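Side-chain contacts in beta-galactosidase (Marinomonas sp. ef1, PDB 6Y2K), which probably hydrolyses terminal beta-galactosyl units from beta-galactosides such as lactose, as a cold-active GH42 enzyme that works as a hexamer: residues A[414-419]-A[437-442]; A[443-448]-A[586-591]; A[467-472]-A[590-595]; A[491-496]-A[513-518]; A[567-572]-A[579-584]. All coordinates share one frame; numbering follows the deposited sequence.

Contact 1. Residues A[414-419]-A[437-442]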
# COMPACT_ATOMS: atom_id res chain seq x y z
N LEU A 414 -11.33 39.28 -3.19
CA LEU A 414 -11.75 38.13 -3.98
C LEU A 414 -13.21 38.38 -4.38
O LEU A 414 -14.06 38.55 -3.52
CB LEU A 414 -11.64 36.86 -3.14
CG LEU A 414 -11.99 35.51 -3.80
CD1 LEU A 414 -11.30 34.38 -3.06
CD2 LEU A 414 -13.49 35.25 -3.87
N MET A 415 -13.49 38.44 -5.68
CA MET A 415 -14.84 38.73 -6.16
C MET A 415 -15.69 37.46 -6.26
O MET A 415 -15.38 36.57 -7.07
CB MET A 415 -14.79 39.42 -7.53
CG MET A 415 -16.14 39.83 -8.11
SD MET A 415 -15.97 40.83 -9.60
CE MET A 415 -15.45 42.38 -8.86
N PHE A 416 -16.75 37.40 -5.45
CA PHE A 416 -17.70 36.29 -5.45
C PHE A 416 -19.04 36.77 -6.02
O PHE A 416 -19.60 37.76 -5.55
CB PHE A 416 -17.91 35.78 -4.02
CG PHE A 416 -18.72 34.52 -3.94
CD1 PHE A 416 -20.11 34.57 -3.87
CD2 PHE A 416 -18.10 33.28 -3.97
CE1 PHE A 416 -20.87 33.41 -3.81
CE2 PHE A 416 -18.86 32.11 -3.91
CZ PHE A 416 -20.24 32.18 -3.83
N ASP A 417 -19.54 36.04 -7.02
CA ASP A 417 -20.75 36.40 -7.74
C ASP A 417 -21.72 35.21 -7.72
O ASP A 417 -21.44 34.17 -8.30
CB ASP A 417 -20.38 36.78 -9.19
CG ASP A 417 -21.49 37.49 -9.92
OD1 ASP A 417 -21.57 38.73 -9.85
OD2 ASP A 417 -22.28 36.79 -10.60
N TYR A 418 -22.86 35.37 -7.03
CA TYR A 418 -23.88 34.30 -6.99
C TYR A 418 -24.37 33.90 -8.39
O TYR A 418 -24.59 32.72 -8.66
CB TYR A 418 -25.05 34.67 -6.07
CG TYR A 418 -24.65 34.64 -4.62
CD1 TYR A 418 -24.70 33.46 -3.88
CD2 TYR A 418 -24.21 35.79 -3.97
CE1 TYR A 418 -24.33 33.42 -2.55
CE2 TYR A 418 -23.83 35.77 -2.63
CZ TYR A 418 -23.89 34.58 -1.93
OH TYR A 418 -23.51 34.55 -0.61
N ASP A 419 -24.50 34.87 -9.29
CA ASP A 419 -24.93 34.58 -10.64
C ASP A 419 -23.93 33.68 -11.37
O ASP A 419 -24.34 32.74 -12.07
CB ASP A 419 -25.21 35.85 -11.45
CG ASP A 419 -26.11 35.61 -12.62
OD1 ASP A 419 -27.33 35.46 -12.40
OD2 ASP A 419 -25.60 35.55 -13.77
N PHE A 437 -15.92 25.63 -4.63
CA PHE A 437 -14.69 24.93 -4.21
C PHE A 437 -13.47 25.71 -4.69
O PHE A 437 -12.52 25.91 -3.94
CB PHE A 437 -14.61 23.51 -4.77
CG PHE A 437 -15.62 22.52 -4.22
CD1 PHE A 437 -16.74 22.91 -3.48
CD2 PHE A 437 -15.47 21.17 -4.54
CE1 PHE A 437 -17.66 21.96 -3.04
CE2 PHE A 437 -16.39 20.23 -4.10
CZ PHE A 437 -17.48 20.63 -3.35
N TRP A 438 -13.50 26.13 -5.95
CA TRP A 438 -12.39 26.88 -6.56
C TRP A 438 -12.15 28.21 -5.82
O TRP A 438 -11.01 28.53 -5.49
CB TRP A 438 -12.64 27.10 -8.05
CG TRP A 438 -11.61 27.95 -8.75
CD1 TRP A 438 -11.84 29.13 -9.39
CD2 TRP A 438 -10.20 27.69 -8.88
NE1 TRP A 438 -10.67 29.63 -9.90
CE2 TRP A 438 -9.64 28.77 -9.61
CE3 TRP A 438 -9.35 26.66 -8.45
CZ2 TRP A 438 -8.27 28.85 -9.93
CZ3 TRP A 438 -7.99 26.74 -8.76
CH2 TRP A 438 -7.46 27.83 -9.48
N CYS A 439 -13.24 28.95 -5.54
CA CYS A 439 -13.14 30.20 -4.77
C CYS A 439 -12.53 29.94 -3.39
O CYS A 439 -11.61 30.65 -2.95
CB CYS A 439 -14.51 30.88 -4.62
SG CYS A 439 -15.23 31.58 -6.13
N TYR A 440 -13.01 28.89 -2.73
CA TYR A 440 -12.54 28.51 -1.40
C TYR A 440 -11.06 28.13 -1.41
O TYR A 440 -10.33 28.52 -0.51
CB TYR A 440 -13.36 27.33 -0.85
CG TYR A 440 -13.15 27.04 0.61
CD1 TYR A 440 -12.15 26.16 1.04
CD2 TYR A 440 -13.95 27.64 1.58
CE1 TYR A 440 -11.96 25.89 2.38
CE2 TYR A 440 -13.77 27.36 2.93
CZ TYR A 440 -12.77 26.50 3.32
OH TYR A 440 -12.61 26.21 4.66
N ARG A 441 -10.62 27.38 -2.42
CA ARG A 441 -9.20 26.98 -2.52
C ARG A 441 -8.26 28.14 -2.91
O ARG A 441 -7.11 28.17 -2.47
CB ARG A 441 -9.04 25.79 -3.47
CG ARG A 441 -9.75 24.52 -3.00
CD ARG A 441 -9.23 24.00 -1.67
NE ARG A 441 -10.02 22.88 -1.15
CZ ARG A 441 -9.85 22.33 0.05
NH1 ARG A 441 -8.92 22.78 0.89
NH2 ARG A 441 -10.62 21.32 0.43
N MET A 442 -8.76 29.09 -3.70
CA MET A 442 -8.00 30.33 -3.96
C MET A 442 -7.87 31.13 -2.65
O MET A 442 -6.80 31.64 -2.33
CB MET A 442 -8.64 31.19 -5.05
CG MET A 442 -8.57 30.57 -6.45
SD MET A 442 -8.70 31.79 -7.77
CE MET A 442 -7.01 32.36 -7.87

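Contact 2. Residues A[443-448]-A[586-591]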
# COMPACT_ATOMS: atom_id res chain seq x y z
N TYR A 443 -8.97 31.18 -1.88
CA TYR A 443 -9.00 31.86 -0.59
C TYR A 443 -8.05 31.21 0.43
O TYR A 443 -7.32 31.91 1.13
CB TYR A 443 -10.44 31.91 -0.06
CG TYR A 443 -10.61 32.62 1.26
CD1 TYR A 443 -10.75 34.02 1.32
CD2 TYR A 443 -10.66 31.91 2.45
CE1 TYR A 443 -10.94 34.67 2.53
CE2 TYR A 443 -10.83 32.55 3.67
CZ TYR A 443 -10.97 33.93 3.70
OH TYR A 443 -11.13 34.54 4.92
N GLU A 444 -8.06 29.88 0.49
CA GLU A 444 -7.15 29.12 1.36
C GLU A 444 -5.69 29.46 1.10
O GLU A 444 -4.92 29.65 2.05
CB GLU A 444 -7.37 27.62 1.20
CG GLU A 444 -6.41 26.74 1.99
CD GLU A 444 -6.68 25.25 1.79
OE1 GLU A 444 -6.69 24.51 2.80
OE2 GLU A 444 -6.88 24.83 0.64
N ALA A 445 -5.31 29.53 -0.17
CA ALA A 445 -3.95 29.92 -0.57
C ALA A 445 -3.58 31.33 -0.08
O ALA A 445 -2.48 31.54 0.44
CB ALA A 445 -3.79 29.81 -2.08
N MET A 446 -4.50 32.28 -0.23
CA MET A 446 -4.32 33.65 0.29
C MET A 446 -4.09 33.63 1.80
O MET A 446 -3.19 34.31 2.32
CB MET A 446 -5.54 34.53 0.01
CG MET A 446 -5.78 34.87 -1.45
SD MET A 446 -7.35 35.75 -1.62
CE MET A 446 -7.30 36.08 -3.36
N ARG A 447 -4.91 32.84 2.49
CA ARG A 447 -4.85 32.74 3.95
C ARG A 447 -3.59 32.05 4.46
O ARG A 447 -3.05 32.45 5.51
CB ARG A 447 -6.09 32.03 4.47
CG ARG A 447 -7.37 32.84 4.30
CD ARG A 447 -7.72 33.57 5.58
NE ARG A 447 -8.14 32.62 6.60
CZ ARG A 447 -8.24 32.88 7.90
NH1 ARG A 447 -7.94 34.09 8.39
NH2 ARG A 447 -8.63 31.92 8.73
N GLU A 448 -3.12 31.03 3.74
CA GLU A 448 -1.83 30.37 4.05
C GLU A 448 -0.63 31.31 3.86
O GLU A 448 0.45 31.05 4.39
CB GLU A 448 -1.65 29.10 3.20
CG GLU A 448 -2.54 27.95 3.65
CD GLU A 448 -2.48 26.73 2.72
OE1 GLU A 448 -2.16 26.89 1.53
OE2 GLU A 448 -2.77 25.61 3.19
N THR A 586 0.17 24.68 -4.25
CA THR A 586 1.54 25.17 -4.32
C THR A 586 1.68 26.31 -5.32
O THR A 586 2.22 27.37 -4.99
CB THR A 586 2.53 24.03 -4.67
OG1 THR A 586 2.60 23.14 -3.55
CG2 THR A 586 3.94 24.56 -4.96
N LEU A 587 1.17 26.10 -6.53
CA LEU A 587 1.25 27.09 -7.58
C LEU A 587 0.35 28.30 -7.30
O LEU A 587 0.71 29.42 -7.65
CB LEU A 587 0.90 26.46 -8.93
CG LEU A 587 1.94 25.48 -9.47
CD1 LEU A 587 1.38 24.71 -10.65
CD2 LEU A 587 3.21 26.21 -9.89
N LEU A 588 -0.81 28.08 -6.67
CA LEU A 588 -1.66 29.19 -6.23
C LEU A 588 -0.89 30.12 -5.30
O LEU A 588 -0.90 31.34 -5.48
CB LEU A 588 -2.93 28.69 -5.53
CG LEU A 588 -4.06 28.17 -6.43
CD1 LEU A 588 -5.14 27.52 -5.57
CD2 LEU A 588 -4.68 29.26 -7.29
N LYS A 589 -0.20 29.55 -4.31
CA LYS A 589 0.61 30.34 -3.39
C LYS A 589 1.79 31.03 -4.08
O LYS A 589 2.03 32.22 -3.84
CB LYS A 589 1.07 29.50 -2.20
CG LYS A 589 -0.07 29.23 -1.22
CD LYS A 589 0.39 28.47 0.01
CE LYS A 589 0.87 27.08 -0.36
NZ LYS A 589 0.66 26.11 0.75
N ALA A 590 2.50 30.31 -4.95
CA ALA A 590 3.60 30.90 -5.72
C ALA A 590 3.13 32.13 -6.51
O ALA A 590 3.77 33.19 -6.46
CB ALA A 590 4.24 29.89 -6.66
N SER A 591 1.99 31.98 -7.19
CA SER A 591 1.43 33.03 -8.05
C SER A 591 0.93 34.21 -7.21
O SER A 591 1.20 35.36 -7.54
CB SER A 591 0.30 32.47 -8.94
OG SER A 591 0.75 31.36 -9.73

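Contact 3. Residues A[467-472]-A[590-595]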
# COMPACT_ATOMS: atom_id res chain seq x y z
N LEU A 467 -4.76 44.37 -4.66
CA LEU A 467 -4.84 43.13 -5.43
C LEU A 467 -6.29 42.66 -5.50
O LEU A 467 -6.98 42.61 -4.49
CB LEU A 467 -3.98 42.06 -4.75
CG LEU A 467 -3.99 40.65 -5.34
CD1 LEU A 467 -3.45 40.63 -6.77
CD2 LEU A 467 -3.18 39.72 -4.45
N LEU A 468 -6.73 42.32 -6.71
CA LEU A 468 -8.10 41.90 -6.98
C LEU A 468 -8.07 40.58 -7.74
O LEU A 468 -7.44 40.50 -8.80
CB LEU A 468 -8.80 42.96 -7.84
CG LEU A 468 -10.22 42.67 -8.34
CD1 LEU A 468 -11.17 42.39 -7.18
CD2 LEU A 468 -10.75 43.84 -9.16
N VAL A 469 -8.76 39.58 -7.21
CA VAL A 469 -8.83 38.26 -7.82
C VAL A 469 -10.28 37.92 -8.17
O VAL A 469 -11.14 37.99 -7.30
CB VAL A 469 -8.26 37.18 -6.88
CG1 VAL A 469 -8.36 35.79 -7.52
CG2 VAL A 469 -6.81 37.51 -6.52
N LEU A 470 -10.53 37.58 -9.44
CA LEU A 470 -11.83 37.09 -9.91
C LEU A 470 -11.68 35.59 -10.20
O LEU A 470 -11.18 35.22 -11.27
CB LEU A 470 -12.30 37.82 -11.18
CG LEU A 470 -12.27 39.35 -11.36
CD1 LEU A 470 -13.33 39.80 -12.36
CD2 LEU A 470 -12.35 40.17 -10.08
N PRO A 471 -12.06 34.72 -9.24
CA PRO A 471 -11.75 33.30 -9.46
C PRO A 471 -12.34 32.71 -10.73
O PRO A 471 -11.67 31.91 -11.38
CB PRO A 471 -12.35 32.63 -8.22
CG PRO A 471 -12.26 33.68 -7.17
CD PRO A 471 -12.57 34.95 -7.89
N ALA A 472 -13.58 33.09 -11.05
CA ALA A 472 -14.29 32.57 -12.23
C ALA A 472 -15.53 33.43 -12.50
O ALA A 472 -16.66 33.01 -12.28
CB ALA A 472 -14.67 31.12 -12.03
N ALA A 590 2.50 30.31 -4.95
CA ALA A 590 3.60 30.90 -5.72
C ALA A 590 3.13 32.13 -6.51
O ALA A 590 3.77 33.19 -6.46
CB ALA A 590 4.24 29.89 -6.66
N SER A 591 1.99 31.98 -7.19
CA SER A 591 1.43 33.03 -8.05
C SER A 591 0.93 34.21 -7.21
O SER A 591 1.20 35.36 -7.54
CB SER A 591 0.30 32.47 -8.94
OG SER A 591 0.75 31.36 -9.73
N LEU A 592 0.21 33.92 -6.12
CA LEU A 592 -0.31 34.98 -5.24
C LEU A 592 0.81 35.76 -4.54
O LEU A 592 0.67 36.97 -4.33
CB LEU A 592 -1.32 34.41 -4.23
CG LEU A 592 -2.65 33.98 -4.89
CD1 LEU A 592 -3.45 33.06 -3.98
CD2 LEU A 592 -3.49 35.18 -5.30
N ALA A 593 1.91 35.08 -4.20
CA ALA A 593 3.09 35.74 -3.64
C ALA A 593 3.72 36.72 -4.64
O ALA A 593 4.05 37.85 -4.27
CB ALA A 593 4.11 34.71 -3.17
N LYS A 594 3.85 36.31 -5.90
CA LYS A 594 4.35 37.19 -6.95
C LYS A 594 3.43 38.38 -7.19
O LYS A 594 3.88 39.52 -7.29
CB LYS A 594 4.54 36.44 -8.27
CG LYS A 594 5.77 35.54 -8.30
CD LYS A 594 7.04 36.36 -8.48
CE LYS A 594 8.28 35.47 -8.52
NZ LYS A 594 9.48 36.31 -8.72
N LEU A 595 2.13 38.10 -7.27
CA LEU A 595 1.14 39.14 -7.53
C LEU A 595 1.05 40.13 -6.37
O LEU A 595 0.92 41.34 -6.59
CB LEU A 595 -0.23 38.51 -7.83
CG LEU A 595 -0.29 37.79 -9.19
CD1 LEU A 595 -1.44 36.81 -9.26
CD2 LEU A 595 -0.36 38.78 -10.34

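Contact 4. Residues A[491-496]-A[513-518]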
# COMPACT_ATOMS: atom_id res chain seq x y z
N LEU A 491 -4.65 42.91 -11.07
CA LEU A 491 -5.77 42.01 -11.40
C LEU A 491 -5.31 40.61 -11.77
O LEU A 491 -4.45 40.46 -12.65
CB LEU A 491 -6.58 42.58 -12.58
CG LEU A 491 -7.70 41.70 -13.15
CD1 LEU A 491 -8.82 41.51 -12.12
CD2 LEU A 491 -8.24 42.27 -14.45
N LEU A 492 -5.91 39.61 -11.13
CA LEU A 492 -5.84 38.21 -11.59
C LEU A 492 -7.26 37.72 -11.93
O LEU A 492 -8.11 37.61 -11.04
CB LEU A 492 -5.22 37.31 -10.52
CG LEU A 492 -5.17 35.80 -10.84
CD1 LEU A 492 -4.38 35.55 -12.11
CD2 LEU A 492 -4.61 34.99 -9.68
N ALA A 493 -7.49 37.44 -13.20
CA ALA A 493 -8.73 36.82 -13.66
C ALA A 493 -8.50 35.32 -13.80
O ALA A 493 -7.55 34.89 -14.46
CB ALA A 493 -9.18 37.42 -14.98
N GLY A 494 -9.37 34.53 -13.18
CA GLY A 494 -9.22 33.09 -13.16
C GLY A 494 -9.96 32.40 -14.29
O GLY A 494 -10.63 33.06 -15.09
N PRO A 495 -9.84 31.06 -14.37
CA PRO A 495 -10.44 30.34 -15.50
C PRO A 495 -11.96 30.52 -15.59
O PRO A 495 -12.63 30.66 -14.56
CB PRO A 495 -10.09 28.88 -15.22
CG PRO A 495 -8.91 28.93 -14.31
CD PRO A 495 -9.07 30.17 -13.49
N ARG A 496 -12.47 30.52 -16.82
CA ARG A 496 -13.89 30.71 -17.12
C ARG A 496 -14.39 32.16 -16.95
O ARG A 496 -15.57 32.42 -17.21
CB ARG A 496 -14.79 29.71 -16.35
CG ARG A 496 -14.27 28.28 -16.43
CD ARG A 496 -15.11 27.26 -15.67
NE ARG A 496 -16.32 26.89 -16.39
CZ ARG A 496 -17.07 25.82 -16.13
NH1 ARG A 496 -16.75 24.98 -15.14
NH2 ARG A 496 -18.15 25.59 -16.85
N GLY A 513 -14.15 36.98 -23.57
CA GLY A 513 -15.27 37.88 -23.79
C GLY A 513 -14.91 39.35 -23.63
O GLY A 513 -13.96 39.80 -24.25
N PRO A 514 -15.64 40.10 -22.77
CA PRO A 514 -15.31 41.52 -22.57
C PRO A 514 -13.91 41.78 -22.02
O PRO A 514 -13.36 42.86 -22.25
CB PRO A 514 -16.36 42.00 -21.56
CG PRO A 514 -17.47 41.03 -21.68
CD PRO A 514 -16.83 39.71 -21.99
N LEU A 515 -13.33 40.81 -21.31
CA LEU A 515 -11.99 40.94 -20.74
C LEU A 515 -10.87 40.95 -21.80
O LEU A 515 -9.77 41.41 -21.51
CB LEU A 515 -11.71 39.80 -19.74
CG LEU A 515 -10.54 39.96 -18.77
CD1 LEU A 515 -10.91 40.88 -17.61
CD2 LEU A 515 -10.08 38.62 -18.23
N ALA A 516 -11.14 40.44 -22.99
CA ALA A 516 -10.12 40.33 -24.04
C ALA A 516 -9.47 41.66 -24.45
O ALA A 516 -8.32 41.65 -24.87
CB ALA A 516 -10.68 39.63 -25.28
N SER A 517 -10.19 42.77 -24.36
CA SER A 517 -9.58 44.09 -24.62
C SER A 517 -8.50 44.43 -23.58
O SER A 517 -7.50 45.03 -23.93
CB SER A 517 -10.65 45.20 -24.68
OG SER A 517 -11.36 45.30 -23.45
N LEU A 518 -8.70 44.01 -22.33
CA LEU A 518 -7.73 44.23 -21.25
C LEU A 518 -6.60 43.18 -21.26
O LEU A 518 -5.44 43.48 -20.97
CB LEU A 518 -8.44 44.16 -19.89
CG LEU A 518 -8.33 45.29 -18.86
CD1 LEU A 518 -8.62 44.73 -17.48
CD2 LEU A 518 -7.01 46.05 -18.89

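Contact 5. Residues A[567-572]-A[579-584]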
# COMPACT_ATOMS: atom_id res chain seq x y z
N ASN A 567 1.61 25.28 -23.72
CA ASN A 567 0.33 26.02 -23.77
C ASN A 567 0.25 26.93 -22.54
O ASN A 567 0.62 26.52 -21.44
CB ASN A 567 -0.88 25.06 -23.84
CG ASN A 567 -2.23 25.74 -23.55
OD1 ASN A 567 -2.75 26.52 -24.35
ND2 ASN A 567 -2.81 25.40 -22.41
N PRO A 568 -0.23 28.18 -22.72
CA PRO A 568 -0.34 29.09 -21.57
C PRO A 568 -1.23 28.61 -20.43
O PRO A 568 -2.35 28.16 -20.68
CB PRO A 568 -0.93 30.36 -22.19
CG PRO A 568 -0.49 30.34 -23.61
CD PRO A 568 -0.52 28.89 -23.99
N VAL A 569 -0.72 28.70 -19.21
CA VAL A 569 -1.47 28.43 -17.98
C VAL A 569 -1.72 29.74 -17.22
O VAL A 569 -2.86 30.04 -16.86
CB VAL A 569 -0.76 27.38 -17.09
CG1 VAL A 569 -1.36 27.32 -15.68
CG2 VAL A 569 -0.84 26.01 -17.76
N LEU A 570 -0.67 30.50 -16.96
CA LEU A 570 -0.81 31.83 -16.35
C LEU A 570 -0.02 32.82 -17.20
O LEU A 570 1.14 32.58 -17.53
CB LEU A 570 -0.34 31.80 -14.90
CG LEU A 570 -0.22 33.10 -14.07
CD1 LEU A 570 -1.38 34.04 -14.27
CD2 LEU A 570 -0.09 32.76 -12.60
N MET A 571 -0.68 33.92 -17.59
CA MET A 571 -0.13 34.87 -18.55
C MET A 571 -0.49 36.28 -18.18
O MET A 571 -1.54 36.53 -17.59
CB MET A 571 -0.64 34.55 -19.97
CG MET A 571 -2.16 34.67 -20.15
SD MET A 571 -2.96 33.29 -21.00
CE MET A 571 -2.74 31.98 -19.79
N GLY A 572 0.37 37.22 -18.55
CA GLY A 572 0.12 38.63 -18.28
C GLY A 572 1.40 39.44 -18.13
O GLY A 572 2.50 38.92 -18.28
N LEU A 579 -5.40 33.48 -15.59
CA LEU A 579 -5.11 32.09 -15.28
C LEU A 579 -6.14 31.22 -15.98
O LEU A 579 -7.34 31.39 -15.77
CB LEU A 579 -5.16 31.88 -13.76
CG LEU A 579 -5.09 30.46 -13.17
CD1 LEU A 579 -3.78 29.79 -13.53
CD2 LEU A 579 -5.28 30.52 -11.67
N GLY A 580 -5.68 30.27 -16.79
CA GLY A 580 -6.56 29.43 -17.61
C GLY A 580 -6.74 27.99 -17.16
O GLY A 580 -7.56 27.28 -17.74
N SER A 581 -5.98 27.55 -16.16
CA SER A 581 -6.14 26.20 -15.58
C SER A 581 -6.22 26.27 -14.07
O SER A 581 -5.66 27.21 -13.46
CB SER A 581 -4.98 25.29 -16.00
OG SER A 581 -4.90 25.15 -17.42
N CYS A 582 -6.91 25.30 -13.46
CA CYS A 582 -7.02 25.22 -12.00
C CYS A 582 -5.75 24.61 -11.40
O CYS A 582 -5.65 23.41 -11.11
CB CYS A 582 -8.29 24.48 -11.56
SG CYS A 582 -9.80 25.34 -12.07
N ILE A 583 -4.76 25.48 -11.25
CA ILE A 583 -3.45 25.12 -10.70
C ILE A 583 -3.58 24.70 -9.23
O ILE A 583 -4.51 25.11 -8.53
CB ILE A 583 -2.43 26.26 -10.87
CG1 ILE A 583 -2.92 27.58 -10.23
CG2 ILE A 583 -2.12 26.45 -12.35
CD1 ILE A 583 -1.93 28.73 -10.28
N ASP A 584 -2.64 23.86 -8.80
CA ASP A 584 -2.66 23.30 -7.44
C ASP A 584 -2.33 24.34 -6.35
O ASP A 584 -1.94 25.48 -6.64
CB ASP A 584 -1.76 22.04 -7.34
CG ASP A 584 -0.26 22.33 -7.47
OD1 ASP A 584 0.21 23.46 -7.21
OD2 ASP A 584 0.48 21.38 -7.82
O HOH W 1 -4.55 26.89 -19.47

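Contact 1. Residues A[414-419]-A[437-442]
Cys439 and Phe416 meet where a beta-alpha-beta crossover of the trimerisation domain folds its helix against its sheet: strand 412-415 leads through helix 418-426 to helix 435-448, and the chain then returns to the neighbouring parallel strand 453-456. Cys439 aims its side chain from the helix at segment 414-419, and SG comes to 4.0 Å from Phe416 CD2. This is a sulfur-aromatic contact of oblique kind, with SG 5.1 Å from the ring centroid and 67° off the ring normal. Phe416 carries its CG anti to its own backbone N (chi1 -172°), a torsion that swings the ring from the chain toward the helix. Another rim atom of Phe416, CE1, stands 3.6 Å above the plane of the Tyr418 ring, over the centre, while Tyr418 CD1 lies at the Phe416 edge. Phe416 also meets the Tyr435 ring and Leu301 of helix 294-305, so a large flat residue suits a place where several elements converge. A cysteine is small enough to let the helix approach and polarizable enough to pack well against an aromatic ring. One turn of helix further on, Met442 lays its CG 3.8 Å above the Trp438 ring plane, over its centre, and the indole NE1 bonds to Pro471 O. Leu414 adds the remaining touch from the strand: one methyl, CD1, rests 3.7 Å from Cys439 O, the backbone oxygen of the same residue whose sulfur meets Phe416.

Contact 2. Residues A[443-448]-A[586-591]
Lys589 keeps its CG beside its backbone N and extends through chi2, then bends at chi3 (-65°), which turns CE and NZ toward Glu448. Glu448 also starts beside its own N but runs out extended, and the two side chains cross at about a right angle. Lys589 NZ bonds Glu448 OE1 at 3.0 Å in a salt bridge, coming from above the carboxylate plane, 61° out of it. Asn585 braces both ends, ND2 bonding Glu448 OE1 and OD1 bonding Lys589 NZ. The aliphatic part of the lysine is used too: its CG lies 3.7 Å from Ala445 O and 3.9 Å from Ala445 CB. With an alanine in place of Lys589, Glu448 would probably keep Asn585 but lose its cationic mate, and a gap would open beside Ala445. Ala445 CB meets Leu588 CB at 3.7 Å, and the small alanine suits an approach of 8.9 Å between the axes of segments 443-448 and 586-591, which cross at -59°. Leu588 also packs on Trp438 and Met442, while Glu448 touches Arg611 of strand 610-615 and Lys589 touches Tyr605, so helices 435-448 and 585-598 pack beside the start of the C-terminal sheet.

Contact 3. Residues A[467-472]-A[590-595]
Leu592 of helix 585-598 touches Val469 of strand 467-470, and its side chain can be traced outward. CB leaves the helix without aiming straight at the strand; the first torsion (chi1 -70°) sets CG beside the backbone N, and the fork at CG then divides the work. Leu592 CD2 reaches Val469 CG2 at 4.2 Å, a loose touch of methyl on methyl. CD1 goes instead to helix 435-448, where it packs on Ala445 CB and Met446 CG. Met446 in turn closes on the strand, its CE resting on Val469 CG2, so the valine methyl is shared by two helices. One helical turn after Leu592, Leu595 CB is met by Leu467 CD1 at 4.0 Å, and these two leucines cross at about a right angle. Alternation along the strand turns both Leu467 and Val469 toward this helix, and their branched apolar ends offer methyls for it to pack on, while the strand's backbone bonds are spent on its neighbours, with Leu467 pairing to Ala413 and Leu468 to Val490. Lys594 stands apart from this face and packs on Glu597 of the second subunit. What joins strand and helix is thus purely apolar: dispersion and burial of methyl groups, which fix a distance but impose little direction.

Contact 4. Residues A[491-496]-A[513-518]
Leu491 and Ala493 lie two apart on an extended strand and therefore send their side chains to the same face, toward Leu515 and Leu518. Segment 513-518 is compact by contrast: Gly513 takes a positive phi of 64°, which suits a residue without a side chain, and residues 514-518 then have helical backbone angles without regular helix bonding. The two chains stay well separated, with Ala493 CA 8.8 Å from Leu515 CA and Leu491 CA 10.3 Å from Leu518 CA, and side chains fill the interval. Leu515 holds its CG anti to the backbone N (chi1 -164°), which carries CD2 to Ala493 CB at 3.6 Å; a small alanine admits the leucine methyl this deeply. Leu491 works with one methyl, its CD2 standing 3.9 Å from Leu518 CD1 and a looser 4.4 Å from Leu515 CD1. Leu515 also rests on Gln481 and Leu484 of helix 478-486, so loop and helix together form a layer over this face. Leu492 points the other way, where its CD2 meets Met442 and Leu595 of helices 435-448 and 585-598. Covering on both faces of the parallel part of a mixed sheet, strands 453-456 to 576-579, is the plan of a three-layer alpha/beta/alpha sandwich, consistent with the glutaminase-like clan of this domain.

Contact 5. Residues A[567-572]-A[579-584]
A classic beta bulge sets Val569 and Leu570 together against Leu561 of strand 559-563, and on its other edge the same stretch meets Leu579 and Gly580 at the end of strand 576-579. Gly580 N gives a nearly straight bond to Val569 O, 2.8 Å long with 174° at the hydrogen. The same oxygen receives a CA-H contact from Leu579, whose CA is 3.4 Å from Val569 O. Leu570 and Leu579 form an antiparallel, non-hydrogen-bonded pair, CA to CA 4.4 Å, and Leu579 CD1 slides to 4.2 Å from Leu570 CB. The Val569 and Leu579 side chains lie side by side and point the same way, Val569 CG1 4.1 Å from Leu579 CD1. Because that CG1 is anti to the backbone N (chi1 167°), it also reaches Ile583 CG2 at 3.5 Å, a snug fit between branched side chains that cross at a slant. Ile583 passes the packing on to Leu588 and Ser591 of helix 585-598. At Gly580 a side chain would head toward Val569 O, and its absence leaves the N-H approach uncrowded. Ser581 N is buried without a partner in the model, but Ser581 OG donates to a water that donates in turn to Pro568 O.

Overall arrangement
From the N-terminal side, contact 1 closes first, turning the end of strand 412-415 back onto helix 435-448 across helix 418-426. The same helix then opens contact 2, a loop of nearly 140 residues that ends on helix 585-598. Contact 3 starts later, on strand 467-470, and ends on the same stretch of that helix, sharing Ala590 and Ser591 with contact 2. Contacts 4 and 5 follow one another inside both loops: the first ties strand 490-493 to its outer loop, the second joins the bulged strand 568-573 to the end of strand 576-579 and to strand 581-583. All except contact 2 reach the mixed sheet, which binds these elements into one core.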